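Local structure of ofchtiv-allosamidin (Ostrinia furnacalis, 6JMB) at residues 15-20 / 346-351; 107-112 / 148-153; 329-334 / 369-374; 176-181 / 230-235. The protein probably hydrolyses the beta-1,4 linkages of chitin as a family 18 insect chitinase, and here carries the inhibitor allosamidin in its substrate cleft. One frame throughout, in Å; residues are numbered along the deposited sequence.

Contact 1: 15-20 / 346-351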
loop_
_atom_site.group_PDB
_atom_site.type_symbol
_atom_site.label_atom_id
_atom_site.label_comp_id
_atom_site.label_asym_id
_atom_site.label_seq_id
_atom_site.Cartn_x
_atom_site.Cartn_y
_atom_site.Cartn_z
ATOM N N THR A 15 4.407 -0.763 16.477
ATOM C CA THR A 15 4.373 -0.569 17.918
ATOM C C THR A 15 5.672 -1.000 18.584
ATOM O O THR A 15 5.971 -0.532 19.689
ATOM C CB THR A 15 3.177 -1.313 18.520
ATOM O OG1 THR A 15 3.066 -0.985 19.912
ATOM C CG2 THR A 15 3.344 -2.824 18.374
ATOM N N TYR A 16 6.457 -1.860 17.937
ATOM C CA TYR A 16 7.708 -2.344 18.507
ATOM C C TYR A 16 8.893 -1.436 18.214
ATOM O O TYR A 16 9.980 -1.664 18.763
ATOM C CB TYR A 16 8.016 -3.758 18.006
ATOM C CG TYR A 16 6.961 -4.761 18.382
ATOM C CD1 TYR A 16 6.722 -5.079 19.712
ATOM C CD2 TYR A 16 6.182 -5.373 17.410
ATOM C CE1 TYR A 16 5.752 -5.991 20.062
ATOM C CE2 TYR A 16 5.205 -6.287 17.751
ATOM C CZ TYR A 16 4.990 -6.586 19.077
ATOM O OH TYR A 16 4.024 -7.498 19.428
ATOM N N ARG A 17 8.727 -0.426 17.367
ATOM C CA ARG A 17 9.784 0.551 17.196
ATOM C C ARG A 17 9.946 1.359 18.481
ATOM O O ARG A 17 9.035 1.461 19.301
ATOM C CB ARG A 17 9.484 1.444 15.987
ATOM C CG ARG A 17 9.491 0.651 14.685
ATOM C CD ARG A 17 8.845 1.359 13.499
ATOM N NE ARG A 17 8.720 0.408 12.397
ATOM C CZ ARG A 17 8.038 0.617 11.274
ATOM N NH1 ARG A 17 7.409 1.764 11.071
ATOM N NH2 ARG A 17 7.990 -0.336 10.353
ATOM N N THR A 18 11.128 1.927 18.662
ATOM C CA THR A 18 11.416 2.627 19.902
ATOM C C THR A 18 11.444 4.132 19.679
ATOM O O THR A 18 11.556 4.618 18.547
ATOM C CB THR A 18 12.746 2.163 20.502
ATOM O OG1 THR A 18 13.811 2.504 19.610
ATOM C CG2 THR A 18 12.730 0.656 20.727
ATOM N N GLY A 19 11.316 4.856 20.790
ATOM C CA GLY A 19 11.499 6.297 20.770
ATOM C C GLY A 19 10.544 6.968 19.809
ATOM O O GLY A 19 9.336 6.702 19.807
ATOM N N LEU A 20 11.097 7.846 18.971
ATOM C CA LEU A 20 10.284 8.644 18.063
ATOM C C LEU A 20 9.719 7.841 16.898
ATOM O O LEU A 20 8.866 8.364 16.173
ATOM C CB LEU A 20 11.086 9.837 17.547
ATOM C CG LEU A 20 11.478 10.855 18.621
ATOM C CD1 LEU A 20 12.589 11.751 18.111
ATOM C CD2 LEU A 20 10.267 11.674 19.048
ATOM N N SER A 346 2.208 3.604 4.448
ATOM C CA SER A 346 1.263 3.286 5.514
ATOM C C SER A 346 1.393 4.426 6.527
ATOM O O SER A 346 2.376 5.178 6.511
ATOM C CB SER A 346 1.616 1.950 6.175
ATOM O OG SER A 346 3.002 1.874 6.467
ATOM N N ILE A 347 0.404 4.538 7.416
ATOM C CA ILE A 347 0.251 5.754 8.212
ATOM C C ILE A 347 1.421 5.955 9.169
ATOM O O ILE A 347 1.786 7.098 9.484
ATOM C CB ILE A 347 -1.117 5.744 8.924
ATOM C CG1 ILE A 347 -1.423 7.112 9.544
ATOM C CG2 ILE A 347 -1.193 4.616 9.953
ATOM C CD1 ILE A 347 -2.859 7.237 10.063
ATOM N N GLU A 348 2.040 4.866 9.629
ATOM C CA GLU A 348 3.038 4.948 10.682
ATOM C C GLU A 348 4.359 5.552 10.225
ATOM O O GLU A 348 5.235 5.766 11.072
ATOM C CB GLU A 348 3.257 3.575 11.313
ATOM C CG GLU A 348 3.950 2.579 10.402
ATOM C CD GLU A 348 2.993 1.781 9.541
ATOM O OE1 GLU A 348 1.774 2.066 9.539
ATOM O OE2 GLU A 348 3.468 0.858 8.846
ATOM N N THR A 349 4.535 5.840 8.931
ATOM C CA THR A 349 5.745 6.522 8.476
ATOM C C THR A 349 5.476 7.895 7.873
ATOM O O THR A 349 6.384 8.479 7.270
ATOM C CB THR A 349 6.597 5.664 7.533
ATOM O OG1 THR A 349 5.854 5.369 6.347
ATOM C CG2 THR A 349 7.021 4.363 8.210
ATOM N N ASP A 350 4.262 8.428 7.999
ATOM C CA ASP A 350 4.127 9.865 7.847
ATOM C C ASP A 350 4.966 10.526 8.939
ATOM O O ASP A 350 5.390 9.883 9.906
ATOM C CB ASP A 350 2.652 10.274 7.976
ATOM C CG ASP A 350 2.317 11.584 7.248
ATOM O OD1 ASP A 350 3.227 12.345 6.847
ATOM O OD2 ASP A 350 1.109 11.859 7.081
ATOM N N ASP A 351 5.216 11.826 8.787
ATOM C CA ASP A 351 5.865 12.587 9.856
ATOM C C ASP A 351 4.813 12.872 10.932
ATOM O O ASP A 351 4.316 13.988 11.100
ATOM C CB ASP A 351 6.517 13.851 9.310
ATOM C CG ASP A 351 7.288 14.620 10.366
ATOM O OD1 ASP A 351 7.723 14.018 11.371
ATOM O OD2 ASP A 351 7.458 15.843 10.179
HETATM O O HOH W 1 7.234 4.290 12.467
HETATM O O HOH W 2 6.192 0.859 8.545
#
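Glu348 OE2 is gripped by Ser346 OG, whose hydroxyl donates to it at 2.6 Å from well above the carboxylate plane, and by water 2, which leads across to Arg17. That water donates to Glu348 OE2 at 2.7 Å and accepts from Arg17 NH2 at 2.8 Å. Water 1 makes a second bridge, accepting from Arg17 NH1 at 2.9 Å and donating to Glu348 O. Both waters lie at the edge of the guanidinium, in its plane, so two solvent links help to fix how the group is turned. The ions do not meet: Arg17 NH1 stays 4.6 Å from Glu348 OE2, the guanidinium and carboxylate planes 47° apart. Direct touch is van der Waals only, the Arg17 NH1 nitrogen standing 3.6 Å from Glu348 CG and 3.9 Å from Thr349 CG2. An extended Arg17 chain carries the guanidinium over, while Glu348 folds back at its second torsion (chi2 -89°). With a leucine in place of Glu348, Ser346 OG and the Gly11 N-H, which binds OE1, would probably lose their acceptor, and Arg17 its opposite charge. The contact sits above the C-terminal ends of the parallel barrel strands 5-11 and 341-345: Ile347 shares a backbone hydrogen bond with Tyr9, Thr349 OG1 bonds to Phe249 O in strand 243-256, and Thr349 also packs on Asn287 of helix 286-295.

Contact 2: 107-112 / 148-153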
loop_
_atom_site.group_PDB
_atom_site.type_symbol
_atom_site.label_atom_id
_atom_site.label_comp_id
_atom_site.label_asym_id
_atom_site.label_seq_id
_atom_site.Cartn_x
_atom_site.Cartn_y
_atom_site.Cartn_z
ATOM N N GLN A 107 -15.861 -18.299 7.168
ATOM C CA GLN A 107 -16.415 -18.369 8.518
ATOM C C GLN A 107 -15.423 -17.889 9.574
ATOM O O GLN A 107 -15.811 -17.183 10.512
ATOM C CB GLN A 107 -16.905 -19.787 8.818
ATOM C CG GLN A 107 -18.105 -20.209 7.973
ATOM C CD GLN A 107 -19.255 -19.215 8.038
ATOM O OE1 GLN A 107 -19.791 -18.798 7.009
ATOM N NE2 GLN A 107 -19.641 -18.832 9.249
ATOM N N THR A 108 -14.144 -18.267 9.464
ATOM C CA THR A 108 -13.189 -17.856 10.493
ATOM C C THR A 108 -12.826 -16.379 10.375
ATOM O O THR A 108 -12.637 -15.704 11.395
ATOM C CB THR A 108 -11.935 -18.731 10.488
ATOM O OG1 THR A 108 -11.314 -18.697 9.199
ATOM C CG2 THR A 108 -12.278 -20.166 10.861
ATOM N N SER A 109 -12.716 -15.853 9.150
ATOM C CA SER A 109 -12.484 -14.417 9.016
ATOM C C SER A 109 -13.689 -13.625 9.502
ATOM O O SER A 109 -13.533 -12.602 10.181
ATOM C CB SER A 109 -12.109 -14.049 7.577
ATOM O OG SER A 109 -13.203 -14.196 6.688
ATOM N N LEU A 110 -14.902 -14.096 9.196
ATOM C CA LEU A 110 -16.097 -13.428 9.703
ATOM C C LEU A 110 -16.122 -13.422 11.227
ATOM O O LEU A 110 -16.498 -12.419 11.843
ATOM C CB LEU A 110 -17.346 -14.117 9.155
ATOM C CG LEU A 110 -18.696 -13.637 9.684
ATOM C CD1 LEU A 110 -18.948 -12.209 9.250
ATOM C CD2 LEU A 110 -19.800 -14.547 9.175
ATOM N N ALA A 111 -15.726 -14.534 11.850
ATOM C CA ALA A 111 -15.696 -14.596 13.311
ATOM C C ALA A 111 -14.765 -13.538 13.896
ATOM O O ALA A 111 -15.116 -12.863 14.873
ATOM C CB ALA A 111 -15.292 -15.998 13.773
ATOM N N MET A 112 -13.570 -13.382 13.320
ATOM C CA MET A 112 -12.651 -12.350 13.797
ATOM C C MET A 112 -13.226 -10.959 13.573
ATOM O O MET A 112 -13.148 -10.094 14.456
ATOM C CB MET A 112 -11.298 -12.494 13.093
ATOM C CG MET A 112 -10.553 -13.777 13.452
ATOM S SD MET A 112 -8.953 -13.931 12.629
ATOM C CE MET A 112 -7.965 -12.802 13.606
ATOM N N LYS A 148 -16.415 -13.717 -4.717
ATOM C CA LYS A 148 -17.856 -13.902 -4.874
ATOM C C LYS A 148 -18.472 -14.506 -3.615
ATOM O O LYS A 148 -19.514 -14.045 -3.132
ATOM C CB LYS A 148 -18.119 -14.803 -6.080
ATOM C CG LYS A 148 -19.582 -15.148 -6.292
ATOM C CD LYS A 148 -19.736 -16.134 -7.440
ATOM C CE LYS A 148 -21.195 -16.457 -7.706
ATOM N NZ LYS A 148 -21.342 -17.607 -8.642
ATOM N N GLU A 149 -17.830 -15.540 -3.069
ATOM C CA GLU A 149 -18.384 -16.237 -1.912
ATOM C C GLU A 149 -18.277 -15.394 -0.645
ATOM O O GLU A 149 -19.182 -15.421 0.202
ATOM C CB GLU A 149 -17.714 -17.604 -1.766
ATOM C CG GLU A 149 -18.030 -18.525 -2.953
ATOM C CD GLU A 149 -17.343 -19.873 -2.884
ATOM O OE1 GLU A 149 -16.550 -20.091 -1.951
ATOM O OE2 GLU A 149 -17.595 -20.720 -3.774
ATOM N N LEU A 150 -17.192 -14.631 -0.499
ATOM C CA LEU A 150 -17.101 -13.689 0.614
ATOM C C LEU A 150 -18.217 -12.656 0.543
ATOM O O LEU A 150 -18.880 -12.370 1.547
ATOM C CB LEU A 150 -15.738 -12.992 0.607
ATOM C CG LEU A 150 -14.564 -13.786 1.181
ATOM C CD1 LEU A 150 -13.242 -13.261 0.637
ATOM C CD2 LEU A 150 -14.556 -13.753 2.714
ATOM N N ARG A 151 -18.450 -12.094 -0.645
ATOM C CA ARG A 151 -19.503 -11.096 -0.793
ATOM C C ARG A 151 -20.861 -11.667 -0.418
ATOM O O ARG A 151 -21.634 -11.021 0.300
ATOM C CB ARG A 151 -19.523 -10.569 -2.228
ATOM C CG ARG A 151 -20.766 -9.755 -2.580
ATOM C CD ARG A 151 -20.929 -8.552 -1.665
ATOM N NE ARG A 151 -19.781 -7.659 -1.756
ATOM C CZ ARG A 151 -19.607 -6.576 -1.007
ATOM N NH1 ARG A 151 -20.509 -6.242 -0.091
ATOM N NH2 ARG A 151 -18.526 -5.827 -1.174
ATOM N N GLU A 152 -21.163 -12.880 -0.886
ATOM C CA GLU A 152 -22.457 -13.488 -0.592
ATOM C C GLU A 152 -22.685 -13.615 0.909
ATOM O O GLU A 152 -23.783 -13.330 1.405
ATOM C CB GLU A 152 -22.553 -14.849 -1.275
ATOM C CG GLU A 152 -22.853 -14.741 -2.761
ATOM C CD GLU A 152 -22.688 -16.054 -3.498
ATOM O OE1 GLU A 152 -22.207 -17.033 -2.887
ATOM O OE2 GLU A 152 -23.043 -16.102 -4.696
ATOM N N GLU A 153 -21.656 -14.012 1.655
ATOM C CA GLU A 153 -21.821 -14.137 3.098
ATOM C C GLU A 153 -21.820 -12.778 3.783
ATOM O O GLU A 153 -22.635 -12.530 4.683
ATOM C CB GLU A 153 -20.712 -15.011 3.676
ATOM C CG GLU A 153 -20.845 -15.255 5.169
ATOM C CD GLU A 153 -22.059 -16.089 5.515
ATOM O OE1 GLU A 153 -22.518 -16.864 4.649
ATOM O OE2 GLU A 153 -22.550 -15.974 6.658
HETATM O O HOH W 3 -20.393 -19.084 4.303
#
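Leu150, the first residue of 148-153 to touch 107-112, brings CD2 to 4.2 Å from Ser109 OG. The approach is a van der Waals one, since that hydroxyl is hydrogen-bonded to Phe105 O one turn back in its own helix. Leu150 also packs on Phe105 and Ile106 of helix 99-116 and on Leu161 of strand 160-165. One turn on, Glu153 has the largest share of the contact, with two of its three residue pairs. Its CG lies opposite the backbone N, and a bend at chi2 (67°) turns the carboxylate across the end of Gln107. There Gln107 OE1 is 3.8 Å from Glu153 CD, with the amide and carboxylate planes 80° apart. On its other partner, Glu153 OE2 lies 4.0 Å from Leu110 CD2, a methyl that can only pack against it; Leu110 also leans on Tyr157 and Leu159. Water 3 joins the polar ends, donating to Gln107 OE1 at 2.8 Å and to Glu153 OE1 at 3.1 Å. The axes of the two short helical segments stay 11.3 Å apart and run at 46° to each other, as neighbouring outer helices of a TIM barrel whose nearest CA atoms here are those of Gln107 and Glu153. At this spacing the contact is made by side-chain ends and a water. Gln107 turns its carbonyl oxygen, an acceptor, to a carboxylate that is also an acceptor, and one water spending both its protons probably eases what would otherwise be an unfavourable meeting of oxygens.

Contact 3: 329-334 / 369-374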
loop_
_atom_site.group_PDB
_atom_site.type_symbol
_atom_site.label_atom_id
_atom_site.label_comp_id
_atom_site.label_asym_id
_atom_site.label_seq_id
_atom_site.Cartn_x
_atom_site.Cartn_y
_atom_site.Cartn_z
ATOM N N ALA A 329 0.821 16.308 -6.495
ATOM C CA ALA A 329 0.694 15.928 -7.898
ATOM C C ALA A 329 -0.063 14.615 -8.052
ATOM O O ALA A 329 -0.873 14.462 -8.974
ATOM C CB ALA A 329 2.078 15.846 -8.556
ATOM N N LYS A 330 0.187 13.657 -7.160
ATOM C CA LYS A 330 -0.503 12.374 -7.234
ATOM C C LYS A 330 -2.002 12.533 -7.002
ATOM O O LYS A 330 -2.812 11.934 -7.719
ATOM C CB LYS A 330 0.101 11.409 -6.212
ATOM C CG LYS A 330 1.392 10.732 -6.693
ATOM C CD LYS A 330 2.141 10.038 -5.555
ATOM C CE LYS A 330 3.276 9.153 -6.067
ATOM N NZ LYS A 330 4.404 9.950 -6.650
ATOM N N VAL A 331 -2.393 13.332 -6.007
ATOM C CA VAL A 331 -3.816 13.465 -5.717
ATOM C C VAL A 331 -4.508 14.286 -6.799
ATOM O O VAL A 331 -5.663 14.019 -7.157
ATOM C CB VAL A 331 -4.041 14.018 -4.298
ATOM C CG1 VAL A 331 -5.533 14.077 -3.982
ATOM C CG2 VAL A 331 -3.330 13.139 -3.279
ATOM N N GLU A 332 -3.809 15.277 -7.358
ATOM C CA GLU A 332 -4.364 16.019 -8.487
ATOM C C GLU A 332 -4.605 15.104 -9.681
ATOM O O GLU A 332 -5.628 15.221 -10.370
ATOM C CB GLU A 332 -3.454 17.199 -8.844
ATOM C CG GLU A 332 -3.556 18.326 -7.819
ATOM C CD GLU A 332 -2.532 19.423 -8.006
ATOM O OE1 GLU A 332 -1.558 19.226 -8.765
ATOM O OE2 GLU A 332 -2.701 20.489 -7.375
ATOM N N TYR A 333 -3.682 14.173 -9.930
ATOM C CA TYR A 333 -3.881 13.178 -10.977
ATOM C C TYR A 333 -5.129 12.343 -10.705
ATOM O O TYR A 333 -5.960 12.130 -11.599
ATOM C CB TYR A 333 -2.634 12.293 -11.088
ATOM C CG TYR A 333 -2.787 11.171 -12.086
ATOM C CD1 TYR A 333 -3.317 9.945 -11.705
ATOM C CD2 TYR A 333 -2.425 11.342 -13.412
ATOM C CE1 TYR A 333 -3.482 8.920 -12.615
ATOM C CE2 TYR A 333 -2.583 10.316 -14.335
ATOM C CZ TYR A 333 -3.114 9.107 -13.922
ATOM O OH TYR A 333 -3.292 8.082 -14.823
ATOM N N ALA A 334 -5.275 11.853 -9.470
ATOM C CA ALA A 334 -6.445 11.058 -9.118
ATOM C C ALA A 334 -7.727 11.859 -9.300
ATOM O O ALA A 334 -8.723 11.338 -9.821
ATOM C CB ALA A 334 -6.315 10.558 -7.677
ATOM N N THR A 369 -6.485 17.449 2.072
ATOM C CA THR A 369 -6.678 18.805 1.568
ATOM C C THR A 369 -6.918 18.805 0.063
ATOM O O THR A 369 -7.854 19.448 -0.428
ATOM C CB THR A 369 -5.446 19.643 1.920
ATOM O OG1 THR A 369 -5.399 19.848 3.336
ATOM C CG2 THR A 369 -5.482 20.989 1.218
ATOM N N VAL A 370 -6.093 18.074 -0.686
ATOM C CA VAL A 370 -6.230 18.099 -2.138
ATOM C C VAL A 370 -7.500 17.387 -2.596
ATOM O O VAL A 370 -8.126 17.797 -3.584
ATOM C CB VAL A 370 -4.951 17.561 -2.802
ATOM C CG1 VAL A 370 -5.083 17.587 -4.319
ATOM C CG2 VAL A 370 -3.755 18.387 -2.360
ATOM N N LEU A 371 -7.917 16.323 -1.898
ATOM C CA LEU A 371 -9.195 15.693 -2.219
ATOM C C LEU A 371 -10.363 16.628 -1.929
ATOM O O LEU A 371 -11.316 16.701 -2.714
ATOM C CB LEU A 371 -9.362 14.388 -1.441
ATOM C CG LEU A 371 -8.541 13.199 -1.930
ATOM C CD1 LEU A 371 -8.709 12.035 -0.972
ATOM C CD2 LEU A 371 -8.973 12.790 -3.326
ATOM N N ALA A 372 -10.318 17.340 -0.804
ATOM C CA ALA A 372 -11.410 18.248 -0.464
ATOM C C ALA A 372 -11.484 19.415 -1.437
ATOM O O ALA A 372 -12.579 19.835 -1.832
ATOM C CB ALA A 372 -11.248 18.759 0.966
ATOM N N GLU A 373 -10.330 19.947 -1.846
ATOM C CA GLU A 373 -10.320 21.107 -2.731
ATOM C C GLU A 373 -10.687 20.756 -4.165
ATOM O O GLU A 373 -11.158 21.633 -4.902
ATOM C CB GLU A 373 -8.960 21.805 -2.658
ATOM C CG GLU A 373 -8.673 22.347 -1.263
ATOM C CD GLU A 373 -7.308 22.994 -1.124
ATOM O OE1 GLU A 373 -6.521 22.968 -2.095
ATOM O OE2 GLU A 373 -7.029 23.530 -0.031
ATOM N N GLY A 374 -10.497 19.503 -4.574
ATOM C CA GLY A 374 -10.832 19.074 -5.915
ATOM C C GLY A 374 -9.870 19.510 -6.996
ATOM O O GLY A 374 -10.208 19.391 -8.180
#
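Val331 and Val370 adopt the same first torsion, each with CG1 opposite its own backbone N (chi1 -177° and -180°), and this thrusts the two CG1 methyls at each other across the helix pair. They meet at 3.6 Å. The fit is reciprocal: Val331 CG1 lies 3.7 Å from Val370 CB, and Val370 CG1 is equally near Val331 CB, so each methyl nestles beside the other's branch point. Leu371, whose CB points past 329-334, turns its end back and lays CD2 at 3.7 Å from Val331 CG1, which is thus held between two residues of 369-374. From the flank, the aliphatic part of Glu332 closes on Val370, with CG 3.9 Å from Val370 CG1, while its extended chain takes the carboxylate onward. Between the two segments themselves the contacts are van der Waals, between aliphatic groups. The segment axes approach to 9.3 Å with their directions 31° apart. Close to its end, helix 362-373 gives Val370 O two donors, Gly374 N at 3.1 Å and Asn335 ND2 from the last turn of helix 324-336. Val331 and Leu371 both also rest on Ile342, so the two helices lie side by side against barrel strand 341-345, and Val370 reaches Thr328 one turn earlier in helix 324-336.

Contact 4: 176-181 / 230-235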
loop_
_atom_site.group_PDB
_atom_site.type_symbol
_atom_site.label_atom_id
_atom_site.label_comp_id
_atom_site.label_asym_id
_atom_site.label_seq_id
_atom_site.Cartn_x
_atom_site.Cartn_y
_atom_site.Cartn_z
ATOM N N TYR A 176 -5.165 -11.521 -12.163
ATOM C CA TYR A 176 -6.535 -11.067 -11.970
ATOM C C TYR A 176 -7.339 -11.072 -13.254
ATOM O O TYR A 176 -6.844 -10.716 -14.325
ATOM C CB TYR A 176 -6.589 -9.630 -11.439
ATOM C CG TYR A 176 -5.643 -9.347 -10.300
ATOM C CD1 TYR A 176 -5.815 -9.954 -9.056
ATOM C CD2 TYR A 176 -4.584 -8.475 -10.464
ATOM C CE1 TYR A 176 -4.942 -9.690 -8.006
ATOM C CE2 TYR A 176 -3.706 -8.203 -9.426
ATOM C CZ TYR A 176 -3.886 -8.814 -8.206
ATOM O OH TYR A 176 -3.011 -8.541 -7.184
ATOM N N ASP A 177 -8.605 -11.429 -13.117
ATOM C CA ASP A 177 -9.618 -11.057 -14.088
ATOM C C ASP A 177 -10.299 -9.806 -13.545
ATOM O O ASP A 177 -11.056 -9.879 -12.572
ATOM C CB ASP A 177 -10.619 -12.185 -14.282
ATOM C CG ASP A 177 -11.715 -11.796 -15.221
ATOM O OD1 ASP A 177 -11.464 -11.832 -16.439
ATOM O OD2 ASP A 177 -12.795 -11.406 -14.739
ATOM N N VAL A 178 -9.996 -8.652 -14.151
ATOM C CA VAL A 178 -10.393 -7.372 -13.550
ATOM C C VAL A 178 -11.897 -7.223 -13.375
ATOM O O VAL A 178 -12.333 -6.828 -12.280
ATOM C CB VAL A 178 -9.727 -6.196 -14.293
ATOM C CG1 VAL A 178 -10.234 -4.862 -13.755
ATOM C CG2 VAL A 178 -8.205 -6.278 -14.178
ATOM N N PRO A 179 -12.741 -7.507 -14.372
ATOM C CA PRO A 179 -14.184 -7.314 -14.158
ATOM C C PRO A 179 -14.754 -8.162 -13.035
ATOM O O PRO A 179 -15.611 -7.679 -12.282
ATOM C CB PRO A 179 -14.798 -7.655 -15.524
ATOM C CG PRO A 179 -13.675 -7.436 -16.503
ATOM C CD PRO A 179 -12.437 -7.858 -15.772
ATOM N N SER A 180 -14.300 -9.409 -12.882
ATOM C CA SER A 180 -14.867 -10.243 -11.827
ATOM C C SER A 180 -14.322 -9.876 -10.453
ATOM O O SER A 180 -15.010 -10.082 -9.448
ATOM C CB SER A 180 -14.699 -11.736 -12.132
ATOM O OG SER A 180 -13.341 -12.104 -12.257
ATOM N N VAL A 181 -13.116 -9.311 -10.383
ATOM C CA VAL A 181 -12.618 -8.791 -9.113
ATOM C C VAL A 181 -13.404 -7.548 -8.708
ATOM O O VAL A 181 -13.890 -7.442 -7.574
ATOM C CB VAL A 181 -11.106 -8.516 -9.197
ATOM C CG1 VAL A 181 -10.626 -7.742 -7.960
ATOM C CG2 VAL A 181 -10.337 -9.816 -9.357
ATOM N N VAL A 230 -2.868 3.010 -13.515
ATOM C CA VAL A 230 -4.244 3.482 -13.366
ATOM C C VAL A 230 -5.004 3.324 -14.673
ATOM O O VAL A 230 -6.139 2.832 -14.699
ATOM C CB VAL A 230 -4.267 4.934 -12.858
ATOM C CG1 VAL A 230 -5.676 5.518 -12.997
ATOM C CG2 VAL A 230 -3.807 4.986 -11.401
ATOM N N GLN A 231 -4.382 3.727 -15.783
ATOM C CA GLN A 231 -5.063 3.615 -17.064
ATOM C C GLN A 231 -5.293 2.159 -17.446
ATOM O O GLN A 231 -6.319 1.846 -18.062
ATOM C CB GLN A 231 -4.310 4.385 -18.149
ATOM C CG GLN A 231 -4.215 5.890 -17.882
ATOM C CD GLN A 231 -5.567 6.529 -17.637
ATOM O OE1 GLN A 231 -6.508 6.328 -18.405
ATOM N NE2 GLN A 231 -5.676 7.299 -16.555
ATOM N N TYR A 232 -4.383 1.252 -17.069
ATOM C CA TYR A 232 -4.642 -0.167 -17.309
ATOM C C TYR A 232 -5.899 -0.625 -16.571
ATOM O O TYR A 232 -6.795 -1.239 -17.165
ATOM C CB TYR A 232 -3.454 -1.057 -16.919
ATOM C CG TYR A 232 -3.920 -2.495 -16.949
ATOM C CD1 TYR A 232 -4.169 -3.125 -18.160
ATOM C CD2 TYR A 232 -4.213 -3.186 -15.778
ATOM C CE1 TYR A 232 -4.658 -4.412 -18.211
ATOM C CE2 TYR A 232 -4.705 -4.481 -15.819
ATOM C CZ TYR A 232 -4.927 -5.081 -17.041
ATOM O OH TYR A 232 -5.424 -6.362 -17.088
ATOM N N TRP A 233 -5.980 -0.338 -15.268
ATOM C CA TRP A 233 -7.107 -0.822 -14.478
ATOM C C TRP A 233 -8.421 -0.233 -14.970
ATOM O O TRP A 233 -9.430 -0.945 -15.056
ATOM C CB TRP A 233 -6.869 -0.580 -12.984
ATOM C CG TRP A 233 -5.959 -1.630 -12.416
ATOM C CD1 TRP A 233 -4.592 -1.618 -12.399
ATOM C CD2 TRP A 233 -6.355 -2.880 -11.833
ATOM N NE1 TRP A 233 -4.113 -2.780 -11.830
ATOM C CE2 TRP A 233 -5.177 -3.565 -11.471
ATOM C CE3 TRP A 233 -7.595 -3.476 -11.570
ATOM C CZ2 TRP A 233 -5.201 -4.818 -10.872
ATOM C CZ3 TRP A 233 -7.618 -4.725 -10.971
ATOM C CH2 TRP A 233 -6.428 -5.379 -10.623
ATOM N N LEU A 234 -8.428 1.053 -15.335
ATOM C CA LEU A 234 -9.633 1.645 -15.907
ATOM C C LEU A 234 -10.001 0.962 -17.219
ATOM O O LEU A 234 -11.166 0.610 -17.449
ATOM C CB LEU A 234 -9.428 3.145 -16.128
ATOM C CG LEU A 234 -9.306 4.014 -14.878
ATOM C CD1 LEU A 234 -8.907 5.439 -15.262
ATOM C CD2 LEU A 234 -10.602 4.021 -14.089
ATOM N N SER A 235 -9.009 0.741 -18.083
ATOM C CA SER A 235 -9.283 0.169 -19.398
ATOM C C SER A 235 -9.710 -1.291 -19.318
ATOM O O SER A 235 -10.399 -1.777 -20.224
ATOM C CB SER A 235 -8.055 0.307 -20.300
ATOM O OG SER A 235 -7.049 -0.630 -19.958
HETATM O O HOH W 4 -5.968 -8.878 -16.228
#
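Trp233 presents one face of its indole to Val178 and the edge of its six-membered ring to Tyr176, joining outer helix 226-235 to the start of helix 178-184 and the loop before it in this family 18 TIM barrel. Val178 CG2 makes a CH-pi contact over that face, 4.1 Å from the six-ring centroid and 29° off the normal; CG1 lies on the same side, beyond the ring's rim, 3.7 Å from Trp233 CE3. At the edge, Tyr176 CD2 is 3.6 Å from Trp233 CH2, and the two ring planes meet obliquely at 53°. The indole reaches over because Trp233 CG turns away from its carbonyl carbon (chi1 -80°), carrying the ring toward 176-181. Its NE1 donates to Ala167 O, while Tyr176 OH accepts from Ser166 N, so both residues are tied to the loop after strand 160-165. An alanine in place of Trp233 would probably leave a gap between Val178 and Tyr176 and the Ala167 carbonyl without its donor. Tyr232 adds its hydroxyl, 4.0 Å from Val178 CG2, and shares water 4 with the backbone: the water donates to Tyr176 O at 2.8 Å and lies 2.7 Å from Tyr232 OH. Helix 178-184 starts beside this cluster with Asp177 at its N-cap, where OD2 accepts from Ser180 N at 3.1 Å and from Ser180 OG at 2.6 Å.

Overall arrangement
Contacts 3 and 4 touch: Tyr333 OH lies 3.0 Å from Gln231 NE2, a probable hydrogen bond, so helices 324-336 and 226-235 link two neighbouring helix pairs on the barrel's outside. Contact 2 continues that outer wall, its nearest atoms about 6 Å from contact 4 but about 20 Å from contact 3. Contact 1 belongs to the loops at the mouth of the barrel, close to the ligand: the Glu348 side chain is about 6 Å from an allosamidin sugar, and its segment directly follows the pocket residue Trp345. Tyr176 of contact 4 is about 10 Å from the allosamizoline. Contacts 1 and 4, with centres about 33 Å apart, lie on opposite sides of the chain's centre.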